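Local coordinates for L-cysteine S-thiosulfotransferase subunit SoxA (Paracoccus denitrificans, PDB 2C1D), which carries two covalently bound c-type hemes and, with its partner SoxX, catalyses the oxidative coupling of thiosulfate to a cysteine of the sulfur carrier SoxYZ, at residues V3-V8 with R42-R47; D48-R51 with D55-A58; I109-V114 with M215-H220; G128-N133 with F234-D239. All coordinates share one frame; numbering follows the deposited sequence.

Interaction 1: residues V3-V8 with R42-R47. With HEC (heme c), chain J.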
# COMPACT_ATOMS: atom_id res chain seq x y z
N VAL A 3 9.58 11.89 10.66
CA VAL A 3 10.30 12.29 11.87
C VAL A 3 11.80 12.52 11.58
O VAL A 3 12.38 11.90 10.70
CB VAL A 3 10.11 11.23 12.99
CG1 VAL A 3 10.97 9.97 12.74
CG2 VAL A 3 10.40 11.82 14.37
N GLU A 4 12.40 13.45 12.30
CA GLU A 4 13.85 13.59 12.32
C GLU A 4 14.35 12.50 13.28
O GLU A 4 14.06 12.53 14.48
CB GLU A 4 14.22 15.00 12.80
CG GLU A 4 15.73 15.30 12.88
CD GLU A 4 16.30 15.88 11.60
OE1 GLU A 4 16.52 17.13 11.55
OE2 GLU A 4 16.56 15.09 10.65
N ASP A 5 15.06 11.50 12.72
CA ASP A 5 15.68 10.41 13.51
C ASP A 5 16.74 9.69 12.66
O ASP A 5 16.84 9.92 11.45
CB ASP A 5 14.62 9.42 14.02
CG ASP A 5 15.03 8.67 15.29
OD1 ASP A 5 16.22 8.62 15.66
OD2 ASP A 5 14.20 8.06 15.98
N GLY A 6 17.58 8.88 13.29
CA GLY A 6 18.56 8.07 12.59
C GLY A 6 18.52 6.63 13.07
O GLY A 6 18.22 6.38 14.23
N LEU A 7 18.81 5.69 12.17
CA LEU A 7 18.73 4.27 12.46
C LEU A 7 20.09 3.58 12.32
O LEU A 7 20.66 3.50 11.23
CB LEU A 7 17.67 3.59 11.57
CG LEU A 7 17.53 2.06 11.68
CD1 LEU A 7 17.36 1.60 13.14
CD2 LEU A 7 16.35 1.57 10.83
N VAL A 8 20.58 3.07 13.44
CA VAL A 8 21.81 2.30 13.52
C VAL A 8 21.41 1.09 14.35
O VAL A 8 21.02 1.21 15.50
CB VAL A 8 22.93 3.10 14.22
CG1 VAL A 8 24.21 2.29 14.26
CG2 VAL A 8 23.19 4.41 13.48
N ARG A 42 6.81 5.90 11.45
CA ARG A 42 6.28 5.12 12.55
C ARG A 42 6.47 5.85 13.88
O ARG A 42 7.31 6.74 13.97
CB ARG A 42 6.96 3.75 12.57
CG ARG A 42 6.99 3.06 11.21
CD ARG A 42 5.69 2.38 10.82
NE ARG A 42 4.55 3.27 10.59
CZ ARG A 42 4.19 3.76 9.41
NH1 ARG A 42 4.91 3.53 8.32
NH2 ARG A 42 3.09 4.50 9.31
N ASP A 43 5.69 5.50 14.90
CA ASP A 43 5.90 6.10 16.23
C ASP A 43 7.19 5.55 16.87
O ASP A 43 7.74 4.54 16.41
CB ASP A 43 4.68 5.95 17.17
CG ASP A 43 4.23 4.50 17.40
OD1 ASP A 43 5.05 3.56 17.30
OD2 ASP A 43 3.05 4.22 17.71
N ASP A 44 7.68 6.22 17.92
CA ASP A 44 9.01 5.86 18.43
C ASP A 44 9.07 4.45 18.98
O ASP A 44 10.10 3.78 18.84
CB ASP A 44 9.55 6.83 19.50
CG ASP A 44 10.98 6.44 19.95
OD1 ASP A 44 11.87 6.27 19.04
OD2 ASP A 44 11.27 6.21 21.16
N SER A 45 8.00 3.98 19.60
CA SER A 45 8.03 2.63 20.17
C SER A 45 8.17 1.58 19.05
O SER A 45 8.84 0.57 19.22
CB SER A 45 6.82 2.36 21.08
OG SER A 45 5.81 1.59 20.44
N THR A 46 7.58 1.84 17.88
CA THR A 46 7.72 0.90 16.76
C THR A 46 9.12 1.05 16.12
O THR A 46 9.75 0.05 15.78
CB THR A 46 6.63 1.16 15.73
OG1 THR A 46 5.34 0.98 16.34
CG2 THR A 46 6.69 0.12 14.61
N ARG A 47 9.59 2.28 15.98
CA ARG A 47 10.93 2.55 15.44
C ARG A 47 11.98 1.83 16.28
O ARG A 47 12.93 1.27 15.75
CB ARG A 47 11.22 4.06 15.40
CG ARG A 47 10.44 4.81 14.32
CD ARG A 47 11.04 6.14 13.88
NE ARG A 47 11.50 6.97 15.00
CZ ARG A 47 10.70 7.75 15.75
NH1 ARG A 47 9.39 7.80 15.56
NH2 ARG A 47 11.24 8.49 16.72
FE HEC J . -0.07 1.39 0.32
CHA HEC J . 1.53 0.76 3.28
CHB HEC J . 2.60 -0.07 -1.33
CHC HEC J . -1.66 1.85 -2.62
CHD HEC J . -2.42 3.26 1.90
NA HEC J . 1.75 0.50 0.89
C1A HEC J . 2.20 0.35 2.17
C2A HEC J . 3.49 -0.28 2.12
C3A HEC J . 3.78 -0.51 0.82
C4A HEC J . 2.69 -0.01 0.03
CMA HEC J . 5.03 -1.18 0.24
CAA HEC J . 4.38 -0.63 3.34
CBA HEC J . 5.46 0.46 3.49
CGA HEC J . 6.42 0.13 4.64
O1A HEC J . 7.35 0.93 4.87
O2A HEC J . 6.24 -0.93 5.34
NB HEC J . 0.37 0.98 -1.57
C1B HEC J . 1.49 0.32 -2.06
C2B HEC J . 1.30 0.07 -3.45
C3B HEC J . 0.14 0.61 -3.81
C4B HEC J . -0.47 1.16 -2.64
CMB HEC J . 2.33 -0.60 -4.36
CAB HEC J . -0.48 0.59 -5.23
CBB HEC J . -0.69 -0.70 -5.65
NC HEC J . -1.75 2.39 -0.26
C1C HEC J . -2.22 2.48 -1.53
C2C HEC J . -3.45 3.24 -1.53
C3C HEC J . -3.67 3.64 -0.27
C4C HEC J . -2.58 3.11 0.54
CMC HEC J . -4.26 3.49 -2.83
CAC HEC J . -4.80 4.51 0.39
CBC HEC J . -6.11 4.41 0.10
ND HEC J . -0.40 1.90 2.23
C1D HEC J . -1.46 2.69 2.68
C2D HEC J . -1.40 2.82 4.12
C3D HEC J . -0.18 2.03 4.54
C4D HEC J . 0.38 1.50 3.31
CMD HEC J . -2.35 3.59 5.05
CAD HEC J . 0.40 1.87 5.96
CBD HEC J . 1.15 3.17 6.32
CGD HEC J . 2.44 3.34 5.54
O1D HEC J . 2.47 3.97 4.46
O2D HEC J . 3.48 2.85 5.97
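Val3 lays its CG1 methyl over the centre of one face of the Arg47 guanidinium, with CG1 3.7 Å from Arg47 CZ. The backbone of Val3 is tied by hydrogen bonds to His40. Two residues on, Asp5 supplies the charge. Its CG stands anti to the backbone N (chi1 -154°), which carries the carboxylate to the edge of the same guanidinium. There Arg47 grips it side-on: NE and NH2 both donate to Asp5 OD2, each at 3.1 Å, from opposite faces of the carboxylate, whose plane is turned 75° from that of the guanidinium. The other oxygen, Asp5 OD1, takes the Gly6 N-H at 2.7 Å and a salt bridge from Arg51. Further on, Leu7 packs on Trp39.

Within 42-47, Arg47 NH1 donates to Arg42 O at 2.8 Å, in the guanidinium plane, so two edges of the group are held and its rotation is fixed. Asp43 caps helix 44-48, its OD1 accepting from Thr46 N and OG1. Arg42 reaches the other way, its NH1 making a weak bond of 2.8 Å to heme propionate oxygen O2D.

Asp44 OD1 lies 4.2 Å from Asp5 OD2; Arg47, with Arg51 nearby, probably offsets this pair of like charges. The salt-bridge network thus joins the N-terminal arm to the first turn of a helix whose preceding loop touches a heme propionate.

Interaction 2: residues D48-R51 with D55-A58; sequences DLER and DNPA. With ZN (zinc ion), chain M.
Leu49 and Asn56 meet backbone against side-chain root: the carbonyl oxygen of Leu49 faces the alpha carbon of Asn56, with O 3.2 Å from CA in a CA-H...O contact, and also lies 3.4 Å from Asn56 CB. The Leu49 side chain leads away from that oxygen, and its CD2 methyl comes 3.9 Å from Asp55 O. Asn56 CG is anti to its backbone N (chi1 -173°), which swings the amide to the side where Glu50 CG also extends. Asp55 turns its carboxylate away from that amide and binds zinc through OD2 at 1.8 Å. Asp52, in the short connection between the segments, is the second protein ligand of this ion and accepts from Asp55 N, so the bend positions both carboxylates.

The first segment is a type I beta turn, closed by Arg51 N to Asp48 O. A salt bridge spans the same turn, Arg51 NH1 meeting Asp48 OD2 at 2.8 Å and 161°. Glu50 directs its carboxylate elsewhere, OE2 accepting from Arg263 and from Val262 N.

Both segments belong to the loop between helix 44-48 and helix 59-70. Leu49, Asn56 and Pro57 rest on Val262 of strand 261-263, while Pro57 and Ala58 pack on Tyr208 of strand 207-209.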
# COMPACT_ATOMS: atom_id res chain seq x y z
N ASP A 48 11.77 1.82 17.60
CA ASP A 48 12.73 1.19 18.52
C ASP A 48 12.84 -0.31 18.29
O ASP A 48 13.91 -0.89 18.50
CB ASP A 48 12.37 1.50 20.00
CG ASP A 48 12.81 2.91 20.43
OD1 ASP A 48 12.63 3.30 21.63
OD2 ASP A 48 13.40 3.71 19.68
N LEU A 49 11.76 -0.95 17.84
CA LEU A 49 11.80 -2.39 17.56
C LEU A 49 12.78 -2.79 16.46
O LEU A 49 13.18 -3.93 16.38
CB LEU A 49 10.42 -2.90 17.20
CG LEU A 49 9.43 -2.76 18.35
CD1 LEU A 49 8.10 -3.20 17.85
CD2 LEU A 49 9.88 -3.58 19.55
N GLU A 50 13.15 -1.86 15.60
CA GLU A 50 14.08 -2.18 14.51
C GLU A 50 15.52 -1.83 14.88
O GLU A 50 16.45 -2.22 14.14
CB GLU A 50 13.65 -1.46 13.23
CG GLU A 50 14.34 -1.95 11.99
CD GLU A 50 13.68 -1.51 10.69
OE1 GLU A 50 14.40 -1.46 9.67
OE2 GLU A 50 12.45 -1.22 10.67
N ARG A 51 15.70 -1.09 15.98
CA ARG A 51 17.02 -0.54 16.38
C ARG A 51 18.01 -1.55 16.88
O ARG A 51 19.20 -1.25 16.94
CB ARG A 51 16.92 0.49 17.49
CG ARG A 51 16.19 1.70 17.12
CD ARG A 51 16.12 2.77 18.22
NE ARG A 51 16.52 3.95 17.50
CZ ARG A 51 15.77 4.95 17.16
NH1 ARG A 51 14.54 5.11 17.59
NH2 ARG A 51 16.34 5.87 16.42
N ASP A 55 15.63 -7.14 20.07
CA ASP A 55 14.24 -6.70 20.25
C ASP A 55 13.38 -6.84 18.97
O ASP A 55 12.16 -6.70 19.03
CB ASP A 55 14.18 -5.21 20.71
CG ASP A 55 14.99 -4.89 21.99
OD1 ASP A 55 14.93 -5.70 22.94
OD2 ASP A 55 15.66 -3.79 22.14
N ASN A 56 14.02 -7.10 17.82
CA ASN A 56 13.33 -7.13 16.52
C ASN A 56 12.62 -8.47 16.37
O ASN A 56 13.29 -9.48 16.21
CB ASN A 56 14.35 -6.92 15.40
CG ASN A 56 13.71 -6.77 14.03
OD1 ASN A 56 14.31 -6.20 13.09
ND2 ASN A 56 12.52 -7.29 13.89
N PRO A 57 11.29 -8.50 16.41
CA PRO A 57 10.57 -9.78 16.34
C PRO A 57 10.78 -10.52 15.00
O PRO A 57 10.56 -11.71 14.93
CB PRO A 57 9.10 -9.39 16.52
CG PRO A 57 9.11 -7.99 16.99
CD PRO A 57 10.35 -7.37 16.50
N ALA A 58 11.18 -9.81 13.96
CA ALA A 58 11.45 -10.47 12.67
C ALA A 58 12.60 -11.46 12.74
O ALA A 58 12.64 -12.38 11.94
CB ALA A 58 11.71 -9.43 11.58
ZN ZN M . 17.26 -3.60 22.93

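Interaction 3: residues I109-V114 with M215-H220. With HEC (heme c), chain I.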
# COMPACT_ATOMS: atom_id res chain seq x y z
N ILE A 109 11.70 -12.10 -9.19
CA ILE A 109 11.63 -11.67 -7.80
C ILE A 109 12.27 -12.78 -7.02
O ILE A 109 12.52 -13.85 -7.56
CB ILE A 109 10.18 -11.37 -7.32
CG1 ILE A 109 9.28 -12.62 -7.38
CG2 ILE A 109 9.59 -10.26 -8.16
CD1 ILE A 109 7.84 -12.41 -6.95
N MET A 110 12.52 -12.55 -5.75
CA MET A 110 13.32 -13.46 -4.96
C MET A 110 12.64 -14.79 -4.87
O MET A 110 13.29 -15.83 -4.91
CB MET A 110 13.59 -12.89 -3.57
CG MET A 110 14.69 -13.65 -2.80
SD MET A 110 16.31 -13.44 -3.55
CE MET A 110 16.65 -11.82 -3.04
N GLU A 111 11.31 -14.75 -4.75
CA GLU A 111 10.47 -15.93 -4.68
C GLU A 111 10.72 -16.85 -5.89
O GLU A 111 10.69 -18.07 -5.76
CB GLU A 111 8.99 -15.53 -4.64
CG GLU A 111 8.51 -14.90 -3.35
CD GLU A 111 8.62 -13.38 -3.33
OE1 GLU A 111 9.54 -12.82 -3.97
OE2 GLU A 111 7.79 -12.75 -2.64
N ASP A 112 10.97 -16.28 -7.07
CA ASP A 112 11.26 -17.10 -8.24
C ASP A 112 12.60 -17.81 -8.11
O ASP A 112 12.71 -18.94 -8.53
CB ASP A 112 11.28 -16.29 -9.52
CG ASP A 112 9.96 -15.62 -9.81
OD1 ASP A 112 8.89 -16.28 -9.69
OD2 ASP A 112 9.93 -14.44 -10.21
N TYR A 113 13.65 -17.17 -7.60
CA TYR A 113 14.92 -17.89 -7.44
C TYR A 113 14.77 -19.02 -6.42
O TYR A 113 15.25 -20.13 -6.64
CB TYR A 113 16.06 -16.97 -6.99
CG TYR A 113 16.68 -16.09 -8.05
CD1 TYR A 113 16.89 -14.73 -7.81
CD2 TYR A 113 17.10 -16.62 -9.26
CE1 TYR A 113 17.47 -13.92 -8.76
CE2 TYR A 113 17.70 -15.82 -10.23
CZ TYR A 113 17.88 -14.47 -9.98
OH TYR A 113 18.48 -13.68 -10.92
N VAL A 114 14.10 -18.74 -5.31
CA VAL A 114 13.97 -19.75 -4.27
C VAL A 114 13.21 -20.94 -4.89
O VAL A 114 13.67 -22.06 -4.81
CB VAL A 114 13.25 -19.20 -3.01
CG1 VAL A 114 12.98 -20.29 -2.03
CG2 VAL A 114 14.10 -18.08 -2.35
N MET A 215 5.57 -12.23 9.45
CA MET A 215 6.25 -11.62 8.30
C MET A 215 5.28 -11.45 7.12
O MET A 215 4.31 -12.19 6.96
CB MET A 215 7.45 -12.46 7.87
CG MET A 215 8.49 -12.74 8.94
SD MET A 215 9.16 -11.27 9.67
CE MET A 215 9.88 -10.32 8.18
N VAL A 216 5.57 -10.45 6.30
CA VAL A 216 4.81 -10.14 5.12
C VAL A 216 5.81 -9.82 3.99
O VAL A 216 6.83 -9.14 4.23
CB VAL A 216 3.89 -8.90 5.36
CG1 VAL A 216 3.19 -8.49 4.09
CG2 VAL A 216 2.82 -9.23 6.39
N THR A 217 5.53 -10.30 2.79
CA THR A 217 6.34 -9.98 1.60
C THR A 217 5.75 -8.80 0.86
O THR A 217 4.56 -8.46 1.03
CB THR A 217 6.39 -11.18 0.65
OG1 THR A 217 5.06 -11.53 0.24
CG2 THR A 217 6.94 -12.46 1.35
N ALA A 218 6.56 -8.18 0.00
CA ALA A 218 6.05 -7.09 -0.81
C ALA A 218 4.91 -7.57 -1.71
O ALA A 218 3.98 -6.82 -1.95
CB ALA A 218 7.15 -6.47 -1.64
N GLN A 219 4.97 -8.81 -2.19
CA GLN A 219 3.93 -9.33 -3.08
C GLN A 219 2.60 -9.37 -2.33
O GLN A 219 1.57 -8.98 -2.86
CB GLN A 219 4.27 -10.74 -3.60
CG GLN A 219 5.36 -10.81 -4.68
CD GLN A 219 5.05 -10.00 -5.89
OE1 GLN A 219 5.80 -9.07 -6.27
NE2 GLN A 219 3.96 -10.34 -6.53
N HIS A 220 2.64 -9.78 -1.07
CA HIS A 220 1.41 -9.87 -0.31
C HIS A 220 0.88 -8.48 0.07
O HIS A 220 -0.33 -8.26 0.10
CB HIS A 220 1.61 -10.73 0.93
CG HIS A 220 0.36 -10.89 1.76
ND1 HIS A 220 -0.57 -11.87 1.51
CD2 HIS A 220 -0.12 -10.16 2.80
CE1 HIS A 220 -1.57 -11.76 2.38
NE2 HIS A 220 -1.32 -10.72 3.16
FE HEC I . 20.04 -22.47 -5.19
CHA HEC I . 20.69 -20.07 -7.66
CHB HEC I . 18.61 -20.12 -3.29
CHC HEC I . 19.16 -24.91 -3.02
CHD HEC I . 22.16 -24.63 -6.81
NA HEC I . 19.74 -20.47 -5.44
C1A HEC I . 20.08 -19.67 -6.50
C2A HEC I . 19.65 -18.33 -6.21
C3A HEC I . 19.07 -18.35 -5.00
C4A HEC I . 19.09 -19.71 -4.50
CMA HEC I . 18.44 -17.17 -4.26
CAA HEC I . 19.84 -17.13 -7.15
CBA HEC I . 21.31 -16.76 -7.12
CGA HEC I . 21.71 -15.73 -8.17
O1A HEC I . 21.05 -15.58 -9.21
O2A HEC I . 22.76 -15.08 -7.89
NB HEC I . 19.08 -22.50 -3.44
C1B HEC I . 18.47 -21.41 -2.86
C2B HEC I . 17.65 -21.90 -1.76
C3B HEC I . 17.81 -23.23 -1.68
C4B HEC I . 18.72 -23.63 -2.74
CMB HEC I . 16.83 -21.00 -0.81
CAB HEC I . 17.13 -24.19 -0.65
CBB HEC I . 15.76 -24.06 -0.66
NC HEC I . 20.61 -24.43 -4.96
C1C HEC I . 20.04 -25.28 -4.04
C2C HEC I . 20.63 -26.59 -4.24
C3C HEC I . 21.38 -26.55 -5.37
C4C HEC I . 21.44 -25.16 -5.78
CMC HEC I . 20.14 -27.85 -3.50
CAC HEC I . 22.19 -27.71 -6.04
CBC HEC I . 21.56 -28.87 -6.33
ND HEC I . 21.24 -22.34 -6.96
C1D HEC I . 21.98 -23.42 -7.44
C2D HEC I . 22.52 -23.08 -8.74
C3D HEC I . 22.05 -21.66 -9.02
C4D HEC I . 21.26 -21.28 -7.86
CMD HEC I . 23.40 -23.93 -9.68
CAD HEC I . 22.33 -20.81 -10.27
CBD HEC I . 23.60 -20.05 -10.06
CGD HEC I . 23.86 -19.08 -11.21
O1D HEC I . 25.06 -18.78 -11.49
O2D HEC I . 22.87 -18.59 -11.80
O HOH W 1 5.36 -13.38 -1.78
O HOH W 2 7.83 -9.98 -2.50
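Glu111 leaves helix 110-122 with CG beside its backbone N (chi1 -71°) and bends at chi2, bringing OE2 to Thr217 and Gln219; Ile109 sets CG1 between its backbone N and carbonyl carbon (chi1 62°), which aims CD1 at Gln219. The contact joins the two cytochrome c domains of SoxA, start of helix to start of helix. Ile109 CD1 meets Gln219 CG head-on at 3.7 Å. Glu111 OE2 crosses the root of the same side chain, and the carboxylate stands 85° from the amide plane.

No direct hydrogen bond spans the interface; two waters do the work. One donates to Glu111 OE2 and accepts from Thr217 OG1, while the other lies 2.8 Å from Glu111 OE2 and accepts from Gln219 N. The buried carboxylate oxygen is thereby linked to the first turn of helix 218-223, whose dipole may stabilise its charge. Thr217 also caps that helix, OG1 accepting from His220 N.

Helix 239-251 lies against Ile109 and Gln219, and its Lys242 forms a salt bridge with Asp112, which accepts from Ile109 N. Tyr113 sets one ring face against a heme c propionate, carbon CAA above it toward the rim and oxygen O1A 3.4 Å from Tyr113 CZ.

Interaction 4: residues G128-N133 with F234-D239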
# COMPACT_ATOMS: atom_id res chain seq x y z
N GLY A 128 4.50 -22.16 -1.69
CA GLY A 128 3.57 -21.05 -1.82
C GLY A 128 4.36 -19.78 -1.65
O GLY A 128 5.20 -19.68 -0.77
N VAL A 129 4.07 -18.77 -2.47
CA VAL A 129 4.82 -17.51 -2.41
C VAL A 129 4.64 -16.71 -1.13
O VAL A 129 5.46 -15.85 -0.85
CB VAL A 129 4.57 -16.61 -3.65
CG1 VAL A 129 4.91 -17.37 -4.91
CG2 VAL A 129 3.14 -16.10 -3.69
N THR A 130 3.58 -16.98 -0.36
CA THR A 130 3.41 -16.40 0.97
C THR A 130 3.41 -17.44 2.08
O THR A 130 2.97 -17.16 3.21
CB THR A 130 2.11 -15.57 1.06
OG1 THR A 130 0.98 -16.41 0.81
CG2 THR A 130 2.05 -14.58 -0.05
N SER A 131 3.89 -18.64 1.77
CA SER A 131 4.12 -19.67 2.76
C SER A 131 5.19 -19.26 3.77
O SER A 131 6.09 -18.44 3.49
CB SER A 131 4.54 -20.98 2.07
OG SER A 131 5.83 -20.85 1.45
N ASP A 132 5.12 -19.88 4.94
CA ASP A 132 6.13 -19.67 5.94
C ASP A 132 7.53 -20.06 5.48
O ASP A 132 8.48 -19.35 5.76
CB ASP A 132 5.75 -20.37 7.24
CG ASP A 132 4.78 -19.55 8.06
OD1 ASP A 132 4.03 -20.12 8.87
OD2 ASP A 132 4.71 -18.31 7.90
N ASN A 133 7.65 -21.15 4.74
CA ASN A 133 8.96 -21.54 4.20
C ASN A 133 9.53 -20.42 3.35
O ASN A 133 10.70 -20.10 3.46
CB ASN A 133 8.87 -22.84 3.39
CG ASN A 133 8.74 -24.08 4.26
OD1 ASN A 133 8.93 -24.02 5.47
ND2 ASN A 133 8.41 -25.21 3.64
N PHE A 234 -4.61 -8.48 -7.92
CA PHE A 234 -3.73 -9.36 -8.67
C PHE A 234 -3.24 -10.45 -7.75
O PHE A 234 -3.23 -10.31 -6.52
CB PHE A 234 -2.53 -8.61 -9.24
CG PHE A 234 -2.86 -7.45 -10.13
CD1 PHE A 234 -3.23 -6.23 -9.60
CD2 PHE A 234 -2.73 -7.57 -11.51
CE1 PHE A 234 -3.51 -5.13 -10.43
CE2 PHE A 234 -2.99 -6.49 -12.33
CZ PHE A 234 -3.38 -5.27 -11.79
N LYS A 235 -2.80 -11.54 -8.35
CA LYS A 235 -2.18 -12.65 -7.65
C LYS A 235 -0.74 -12.30 -7.22
O LYS A 235 0.03 -11.75 -8.00
CB LYS A 235 -2.19 -13.86 -8.61
CG LYS A 235 -1.61 -15.18 -8.13
CD LYS A 235 -1.45 -15.41 -6.62
CE LYS A 235 -0.60 -16.69 -6.30
NZ LYS A 235 0.05 -16.67 -4.94
N ALA A 236 -0.41 -12.63 -5.98
CA ALA A 236 0.96 -12.58 -5.51
C ALA A 236 1.85 -13.43 -6.43
O ALA A 236 1.55 -14.60 -6.70
CB ALA A 236 1.02 -13.08 -4.09
N GLY A 237 2.93 -12.83 -6.91
CA GLY A 237 3.86 -13.47 -7.84
C GLY A 237 3.43 -13.42 -9.30
O GLY A 237 4.12 -13.92 -10.18
N SER A 238 2.30 -12.79 -9.58
CA SER A 238 1.87 -12.56 -10.98
C SER A 238 2.84 -11.65 -11.72
O SER A 238 3.52 -10.82 -11.10
CB SER A 238 0.46 -11.96 -11.02
OG SER A 238 0.42 -10.66 -10.46
N ASP A 239 2.91 -11.83 -13.04
CA ASP A 239 3.78 -11.02 -13.89
C ASP A 239 3.63 -9.53 -13.62
O ASP A 239 4.61 -8.80 -13.51
CB ASP A 239 3.51 -11.32 -15.39
CG ASP A 239 3.81 -12.77 -15.75
OD1 ASP A 239 4.46 -13.46 -14.90
OD2 ASP A 239 3.43 -13.34 -16.82
O HOH W 3 1.84 -19.29 -4.47
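Val129 pushes its CG2 methyl onto Ala236, the CB of which it meets at 3.7 Å, and the same methyl touches the end of Lys235. The contact pairs two beta turns, a type I turn at Gly128 to Ser131 and a type II turn at Lys235 to Ser238, each leading into a helix of a different cytochrome c domain. Val129 CG2 lies between its own backbone N and carbonyl carbon (chi1 -56°), and from there it points at the second turn. Lys235 arrives tip to tip: its chain, bent at chi2, brings NZ to 3.4 Å from Val129 CG2. Thr130 adds a looser methyl contact, CG2 standing 4.4 Å from Ala236 CB.

Gly237 occupies the third position of its turn with positive phi (83°), a conformation that favours glycine. Its alpha carbon is the nearest in this segment to that of Val129.

Both turns end in a serine N-cap. Ser131 OG and N share Gly128 O, the hydroxyl lying in the carbonyl plane on a lone pair; Ser131 OG also accepts from Met134 N at the start of helix 132-143. Ser238 OG and N likewise share Lys235 O ahead of helix 239-251, where the capping bond to Phe241 N is weak. Ala236 is backed by Gln219 and Val223 of helix 218-223, and Thr130 by His220. At the far end of the second segment Phe234 makes a cation-pi contact with Arg102 of the SoxX chain.

Polar contact between the turns passes through one water, which accepts from Val129 N at 3.0 Å and from Lys235 NZ at 3.2 Å.

Interactions 1 and 2 adjoin, their centres 11 Å apart, and Leu7 CD2 lies 3.8 Å from Glu50 OE1. Interaction 1 carries Arg42, which reaches a heme propionate; interaction 2 carries Asp55, a zinc ligand. Interactions 3 and 4 lie side by side between the two cytochrome c domains, with centres 7 Å apart; their segments alternate along the chain, and Glu111 CG comes 4.1 Å from Val129 O. Ala58 CB meets Met215 SD at 3.7 Å, bridging interactions 2 and 3. The side chains of Thr217 and Thr130 come within about 7 and 9 Å of that of Arg221, which probably binds substrate, as in related proteins.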